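Local coordinates for protein putative TetR-family transcriptional regulator (PDB 3LWJ) that probably binds DNA through an N-terminal helix-turn-helix domain and regulates transcription, as TetR-family repressors and activators do, at residues A[10-20]-A[42-53]. Sequence-based numbering, arbitrary orientation. Where two conformers were deposited one is given.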
ATOM      1  N   ASN A  10     -14.543  33.012  -4.261  1.00 44.93           N
ATOM      2  CA  ASN A  10     -14.572  31.874  -3.344  1.00 46.01           C
ATOM      3  C   ASN A  10     -13.544  30.823  -3.776  1.00 45.08           C
ATOM      4  O   ASN A  10     -12.921  30.189  -2.921  1.00 45.42           O
ATOM      5  CB  ASN A  10     -15.957  31.202  -3.316  1.00 47.04           C
ATOM      6  CG  ASN A  10     -17.006  32.027  -2.592  1.00 47.39           C
ATOM      7  OD1 ASN A  10     -17.562  32.970  -3.150  1.00 50.63           O
ATOM      8  ND2 ASN A  10     -17.306  31.648  -1.354  1.00 46.64           N
ATOM      9  N   LYS A  11     -13.395  30.647  -5.096  1.00 43.92           N
ATOM     10  CA  LYS A  11     -12.426  29.712  -5.692  1.00 43.45           C
ATOM     11  C   LYS A  11     -10.979  30.059  -5.341  1.00 42.51           C
ATOM     12  O   LYS A  11     -10.236  29.199  -4.877  1.00 41.26           O
ATOM     13  CB  LYS A  11     -12.577  29.676  -7.220  1.00 43.27           C
ATOM     14  N   GLU A  12     -10.592  31.316  -5.576  1.00 42.70           N
ATOM     15  CA  GLU A  12      -9.236  31.812  -5.263  1.00 42.63           C
ATOM     16  C   GLU A  12      -8.836  31.571  -3.817  1.00 41.43           C
ATOM     17  O   GLU A  12      -7.779  31.006  -3.542  1.00 41.63           O
ATOM     18  CB  GLU A  12      -9.138  33.318  -5.520  1.00 42.80           C
ATOM     19  CG  GLU A  12      -8.634  33.681  -6.902  1.00 46.93           C
ATOM     20  CD  GLU A  12      -9.311  34.912  -7.478  1.00 50.39           C
ATOM     21  OE1 GLU A  12     -10.073  35.591  -6.755  1.00 52.85           O
ATOM     22  OE2 GLU A  12      -9.093  35.198  -8.673  1.00 54.20           O
ATOM     23  N   ARG A  13      -9.686  32.036  -2.904  1.00 39.81           N
ATOM     24  CA  ARG A  13      -9.456  31.878  -1.472  1.00 38.92           C
ATOM     25  C   ARG A  13      -9.407  30.439  -0.994  1.00 35.86           C
ATOM     26  O   ARG A  13      -8.516  30.100  -0.216  1.00 35.73           O
ATOM     27  CB  ARG A  13     -10.557  32.539  -0.692  1.00 38.09           C
ATOM     28  CG  ARG A  13     -10.466  33.996  -0.668  1.00 44.15           C
ATOM     29  CD  ARG A  13     -11.618  34.453   0.139  1.00 48.68           C
ATOM     30  NE  ARG A  13     -11.643  35.882   0.316  1.00 49.44           N
ATOM     31  CZ  ARG A  13     -12.566  36.505   1.029  1.00 50.88           C
ATOM     32  NH1 ARG A  13     -13.540  35.834   1.637  1.00 53.53           N
ATOM     33  NH2 ARG A  13     -12.508  37.806   1.133  1.00 52.67           N
ATOM     34  N   ARG A  14     -10.399  29.632  -1.396  1.00 33.45           N
ATOM     35  CA  ARG A  14     -10.393  28.190  -1.114  0.70 33.69           C
ATOM     36  C   ARG A  14      -9.053  27.612  -1.566  1.00 33.16           C
ATOM     37  O   ARG A  14      -8.381  26.900  -0.816  1.00 31.83           O
ATOM     38  CB  ARG A  14     -11.556  27.476  -1.829  0.70 32.82           C
ATOM     39  CG  ARG A  14     -11.753  25.989  -1.460  0.70 34.12           C
ATOM     40  CD  ARG A  14     -12.721  25.309  -2.430  0.70 33.63           C
ATOM     41  NE  ARG A  14     -12.742  23.847  -2.343  0.70 31.09           N
ATOM     42  CZ  ARG A  14     -12.061  22.995  -3.123  0.70 28.69           C
ATOM     43  NH1 ARG A  14     -11.253  23.391  -4.092  0.70 17.84           N
ATOM     44  NH2 ARG A  14     -12.202  21.698  -2.931  0.70 29.15           N
ATOM     45  N   GLN A  15      -8.664  27.947  -2.792  1.00 33.35           N
ATOM     46  CA  GLN A  15      -7.384  27.506  -3.345  1.00 34.56           C
ATOM     47  C   GLN A  15      -6.162  28.010  -2.574  1.00 34.66           C
ATOM     48  O   GLN A  15      -5.172  27.282  -2.423  1.00 35.78           O
ATOM     49  CB  GLN A  15      -7.226  27.945  -4.813  1.00 35.76           C
ATOM     50  CG  GLN A  15      -6.044  27.251  -5.515  1.00 36.35           C
ATOM     51  CD  GLN A  15      -6.187  25.760  -5.467  1.00 42.68           C
ATOM     52  OE1 GLN A  15      -7.239  25.235  -5.822  1.00 48.79           O
ATOM     53  NE2 GLN A  15      -5.156  25.060  -4.981  1.00 41.75           N
ATOM     54  N   LYS A  16      -6.183  29.264  -2.140  1.00 32.76           N
ATOM     55  CA  LYS A  16      -5.035  29.762  -1.407  1.00 31.34           C
ATOM     56  C   LYS A  16      -4.863  28.942  -0.133  1.00 29.16           C
ATOM     57  O   LYS A  16      -3.740  28.595   0.218  1.00 29.90           O
ATOM     58  CB  LYS A  16      -5.158  31.248  -1.057  1.00 33.57           C
ATOM     59  CG  LYS A  16      -3.794  31.853  -0.707  1.00 36.56           C
ATOM     60  CD  LYS A  16      -3.873  33.252  -0.134  1.00 41.93           C
ATOM     61  CE  LYS A  16      -2.465  33.782   0.151  1.00 41.76           C
ATOM     62  NZ  LYS A  16      -2.466  34.908   1.124  1.00 44.55           N
ATOM     63  N   ILE A  17      -5.964  28.648   0.562  1.00 28.04           N
ATOM     64  CA  ILE A  17      -5.880  27.927   1.855  1.00 29.23           C
ATOM     65  C   ILE A  17      -5.326  26.499   1.622  1.00 28.54           C
ATOM     66  O   ILE A  17      -4.470  26.035   2.374  1.00 27.53           O
ATOM     67  CB  ILE A  17      -7.229  27.904   2.636  1.00 28.11           C
ATOM     68  CG1 ILE A  17      -7.725  29.320   2.962  1.00 27.35           C
ATOM     69  CG2 ILE A  17      -7.085  27.156   3.948  1.00 28.35           C
ATOM     70  CD1 ILE A  17      -9.230  29.385   3.286  1.00 24.21           C
ATOM     71  N   LEU A  18      -5.793  25.844   0.557  1.00 29.69           N
ATOM     72  CA  LEU A  18      -5.327  24.501   0.180  1.00 31.76           C
ATOM     73  C   LEU A  18      -3.841  24.459  -0.204  1.00 32.52           C
ATOM     74  O   LEU A  18      -3.127  23.562   0.227  1.00 32.78           O
ATOM     75  CB  LEU A  18      -6.195  23.917  -0.946  1.00 31.53           C
ATOM     76  CG  LEU A  18      -7.689  23.737  -0.634  1.00 31.40           C
ATOM     77  CD1 LEU A  18      -8.440  23.230  -1.863  1.00 29.24           C
ATOM     78  CD2 LEU A  18      -7.929  22.816   0.577  1.00 30.65           C
ATOM     79  N   THR A  19      -3.359  25.421  -0.990  1.00 34.86           N
ATOM     80  CA  THR A  19      -1.938  25.425  -1.385  1.00 34.98           C
ATOM     81  C   THR A  19      -1.048  25.621  -0.161  1.00 34.30           C
ATOM     82  O   THR A  19      -0.084  24.857   0.045  1.00 32.36           O
ATOM     83  CB  THR A  19      -1.602  26.516  -2.440  1.00 37.21           C
ATOM     84  OG1 THR A  19      -2.645  26.576  -3.416  1.00 39.22           O
ATOM     85  CG2 THR A  19      -0.279  26.191  -3.143  1.00 33.77           C
ATOM     86  N   CYS A  20      -1.390  26.620   0.659  1.00 31.90           N
ATOM     87  CA  CYS A  20      -0.650  26.894   1.909  1.00 33.21           C
ATOM     88  C   CYS A  20      -0.638  25.705   2.879  1.00 30.25           C
ATOM     89  O   CYS A  20       0.368  25.444   3.540  1.00 26.30           O
ATOM     90  CB  CYS A  20      -1.229  28.115   2.646  1.00 34.16           C
ATOM     91  SG  CYS A  20      -1.054  29.683   1.766  1.00 43.07           S
ATOM     92  N   SER A  42      -2.001  31.667   5.271  1.00 42.43           N
ATOM     93  CA  SER A  42      -3.024  31.944   4.257  1.00 42.75           C
ATOM     94  C   SER A  42      -3.458  33.423   4.250  1.00 43.16           C
ATOM     95  O   SER A  42      -3.796  33.964   3.196  1.00 43.02           O
ATOM     96  CB  SER A  42      -4.242  31.062   4.491  1.00 41.88           C
ATOM     97  OG  SER A  42      -4.906  30.795   3.276  1.00 50.50           O
ATOM     98  N   GLU A  43      -3.459  34.048   5.434  1.00 43.55           N
ATOM     99  CA  GLU A  43      -3.877  35.452   5.644  1.00 44.24           C
ATOM    100  C   GLU A  43      -5.340  35.770   5.344  1.00 44.86           C
ATOM    101  O   GLU A  43      -5.689  36.935   5.258  1.00 44.12           O
ATOM    102  CB  GLU A  43      -2.996  36.426   4.850  1.00 44.23           C
ATOM    103  CG  GLU A  43      -1.616  36.658   5.440  1.00 45.42           C
ATOM    104  CD  GLU A  43      -0.620  37.094   4.384  1.00 48.04           C
ATOM    105  OE1 GLU A  43      -0.578  36.445   3.321  1.00 51.81           O
ATOM    106  OE2 GLU A  43       0.114  38.080   4.605  1.00 49.45           O
ATOM    107  N   VAL A  44      -6.197  34.760   5.196  1.00 47.16           N
ATOM    108  CA  VAL A  44      -7.617  35.016   4.896  1.00 48.85           C
ATOM    109  C   VAL A  44      -8.446  35.472   6.121  1.00 49.24           C
ATOM    110  O   VAL A  44      -9.586  35.918   5.962  1.00 47.94           O
ATOM    111  CB  VAL A  44      -8.305  33.796   4.222  1.00 49.51           C
ATOM    112  CG1 VAL A  44      -7.621  33.463   2.877  1.00 49.81           C
ATOM    113  CG2 VAL A  44      -8.323  32.588   5.166  1.00 51.34           C
ATOM    114  N   GLY A  45      -7.871  35.376   7.323  1.00 50.95           N
ATOM    115  CA  GLY A  45      -8.574  35.727   8.574  1.00 51.54           C
ATOM    116  C   GLY A  45      -9.218  34.492   9.196  1.00 52.54           C
ATOM    117  O   GLY A  45      -9.600  33.547   8.485  1.00 52.93           O
ATOM    118  N   THR A  46      -9.332  34.478  10.522  1.00 52.48           N
ATOM    119  CA  THR A  46      -9.860  33.297  11.227  1.00 52.55           C
ATOM    120  C   THR A  46     -11.329  33.031  10.840  1.00 51.96           C
ATOM    121  O   THR A  46     -11.690  31.886  10.516  1.00 50.11           O
ATOM    122  CB  THR A  46      -9.720  33.425  12.779  1.00 52.54           C
ATOM    123  OG1 THR A  46     -10.413  34.596  13.236  1.00 56.13           O
ATOM    124  CG2 THR A  46      -8.243  33.504  13.197  1.00 49.94           C
ATOM    125  N   GLY A  47     -12.140  34.099  10.854  1.00 51.20           N
ATOM    126  CA  GLY A  47     -13.567  34.054  10.488  1.00 51.33           C
ATOM    127  C   GLY A  47     -13.895  33.571   9.072  1.00 51.60           C
ATOM    128  O   GLY A  47     -14.821  32.775   8.898  1.00 51.69           O
ATOM    129  N   THR A  48     -13.157  34.053   8.064  1.00 50.94           N
ATOM    130  CA  THR A  48     -13.342  33.610   6.660  1.00 50.03           C
ATOM    131  C   THR A  48     -12.889  32.162   6.444  1.00 48.85           C
ATOM    132  O   THR A  48     -13.541  31.392   5.728  1.00 46.04           O
ATOM    133  CB  THR A  48     -12.541  34.469   5.660  1.00 49.54           C
ATOM    134  OG1 THR A  48     -12.744  35.856   5.946  1.00 51.50           O
ATOM    135  CG2 THR A  48     -12.975  34.162   4.229  1.00 47.64           C
ATOM    136  N   PHE A  49     -11.750  31.813   7.037  1.00 48.21           N
ATOM    137  CA  PHE A  49     -11.274  30.429   7.018  1.00 47.13           C
ATOM    138  C   PHE A  49     -12.411  29.444   7.356  1.00 46.27           C
ATOM    139  O   PHE A  49     -12.585  28.425   6.671  1.00 46.71           O
ATOM    140  CB  PHE A  49     -10.114  30.244   8.005  1.00 46.79           C
ATOM    141  CG  PHE A  49      -9.615  28.831   8.082  1.00 45.04           C
ATOM    142  CD1 PHE A  49      -8.640  28.385   7.203  1.00 39.38           C
ATOM    143  CD2 PHE A  49     -10.138  27.944   9.023  1.00 45.78           C
ATOM    144  CE1 PHE A  49      -8.183  27.079   7.261  1.00 43.71           C
ATOM    145  CE2 PHE A  49      -9.686  26.622   9.092  1.00 50.13           C
ATOM    146  CZ  PHE A  49      -8.706  26.188   8.206  1.00 46.66           C
ATOM    147  N   TYR A  50     -13.176  29.762   8.405  1.00 44.68           N
ATOM    148  CA  TYR A  50     -14.263  28.893   8.876  1.00 43.84           C
ATOM    149  C   TYR A  50     -15.522  28.859   7.984  1.00 42.23           C
ATOM    150  O   TYR A  50     -16.387  27.986   8.164  1.00 40.80           O
ATOM    151  CB  TYR A  50     -14.650  29.256  10.310  1.00 44.61           C
ATOM    152  CG  TYR A  50     -13.664  28.775  11.351  1.00 47.74           C
ATOM    153  CD1 TYR A  50     -13.501  27.414  11.606  1.00 42.52           C
ATOM    154  CD2 TYR A  50     -12.923  29.683  12.107  1.00 51.39           C
ATOM    155  CE1 TYR A  50     -12.609  26.974  12.568  1.00 46.70           C
ATOM    156  CE2 TYR A  50     -12.034  29.249  13.075  1.00 49.75           C
ATOM    157  CZ  TYR A  50     -11.882  27.899  13.300  1.00 47.04           C
ATOM    158  OH  TYR A  50     -11.000  27.474  14.259  1.00 48.50           O
ATOM    159  N   ASN A  51     -15.624  29.789   7.032  1.00 40.54           N
ATOM    160  CA  ASN A  51     -16.642  29.701   5.987  1.00 39.16           C
ATOM    161  C   ASN A  51     -16.367  28.514   5.079  1.00 38.48           C
ATOM    162  O   ASN A  51     -17.294  27.997   4.468  1.00 38.58           O
ATOM    163  CB  ASN A  51     -16.723  30.995   5.147  1.00 39.28           C
ATOM    164  CG  ASN A  51     -17.332  32.168   5.914  1.00 41.57           C
ATOM    165  OD1 ASN A  51     -18.088  31.984   6.870  1.00 33.91           O
ATOM    166  ND2 ASN A  51     -17.016  33.385   5.476  1.00 45.40           N
ATOM    167  N   TYR A  52     -15.099  28.087   5.012  1.00 37.92           N
ATOM    168  CA  TYR A  52     -14.654  26.961   4.161  1.00 38.84           C
ATOM    169  C   TYR A  52     -14.342  25.650   4.933  1.00 38.04           C
ATOM    170  O   TYR A  52     -14.724  24.555   4.487  1.00 35.18           O
ATOM    171  CB  TYR A  52     -13.400  27.363   3.345  1.00 38.56           C
ATOM    172  CG  TYR A  52     -13.560  28.623   2.514  1.00 40.68           C
ATOM    173  CD1 TYR A  52     -14.059  28.575   1.206  1.00 41.28           C
ATOM    174  CD2 TYR A  52     -13.208  29.865   3.040  1.00 43.88           C
ATOM    175  CE1 TYR A  52     -14.209  29.737   0.455  1.00 44.51           C
ATOM    176  CE2 TYR A  52     -13.355  31.027   2.307  1.00 47.02           C
ATOM    177  CZ  TYR A  52     -13.855  30.961   1.019  1.00 46.32           C
ATOM    178  OH  TYR A  52     -13.978  32.125   0.310  1.00 45.39           O
ATOM    179  N   PHE A  53     -13.631  25.771   6.063  1.00 37.81           N
ATOM    180  CA  PHE A  53     -13.100  24.602   6.791  1.00 36.68           C
ATOM    181  C   PHE A  53     -13.236  24.733   8.309  1.00 36.91           C
ATOM    182  O   PHE A  53     -13.060  25.822   8.882  1.00 35.24           O
ATOM    183  CB  PHE A  53     -11.617  24.364   6.448  1.00 36.53           C
ATOM    184  CG  PHE A  53     -11.318  24.388   4.966  1.00 31.58           C
ATOM    185  CD1 PHE A  53     -11.790  23.379   4.136  1.00 27.17           C
ATOM    186  CD2 PHE A  53     -10.562  25.416   4.407  1.00 29.55           C
ATOM    187  CE1 PHE A  53     -11.505  23.402   2.773  1.00 26.40           C
ATOM    188  CE2 PHE A  53     -10.285  25.452   3.044  1.00 31.64           C
ATOM    189  CZ  PHE A  53     -10.751  24.439   2.223  1.00 25.26           C
TER
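Ile17 and Tyr52 form the apolar heart of the contact, where helix 10-20 meets helix 46-52 nearly at a right angle (97°, axes 10.5 Å apart). The two branches of Ile17 work in different directions. Ile17 CG2, set anti to the backbone N, reaches the edge of the Phe49 ring at CE1 (3.5 Å) and also touches Phe53 CE2, while Ile17 CD1 lies 3.8 Å from Val44 CG2 and meets Tyr52 CD2. Leu18 extends this core, its CD2 standing 3.6 Å from Phe53 CZ.

The Tyr52 side chain packs as a knob into the hole formed on helix 10-20 by Asn10, Arg13, Arg14 and Ile17. Tyr52 OH lies 3.3 Å from Arg13 CD, and CE1 lies close to the carbonyl oxygen of Asn10. An alanine here would lose the whole ring and is likely to open a gap between Ile17 and the aliphatic parts of Arg13 and Arg14. In the conformer given, Arg14 NH1 forms a salt bridge with Asp66 on helix 56-79.

Polar contacts gather at the other end. The extended chain of Lys16 carries NZ to Ser42 O (2.6 Å), above the carbonyl plane, and the same ammonium forms a salt bridge with Glu43 OE1 (3.3 Å), its hydrogen bond weak. Ser42 OG, by contrast, is buried against Ile17 CG1 (3.2 Å) with no polar partner.

Helix 35-42, the turn and helix 46-52 make up the predicted helix-turn-helix, and this packing of its second helix across helix 10-28 is characteristic of the three-helix DNA-binding domain of TetR-family regulators.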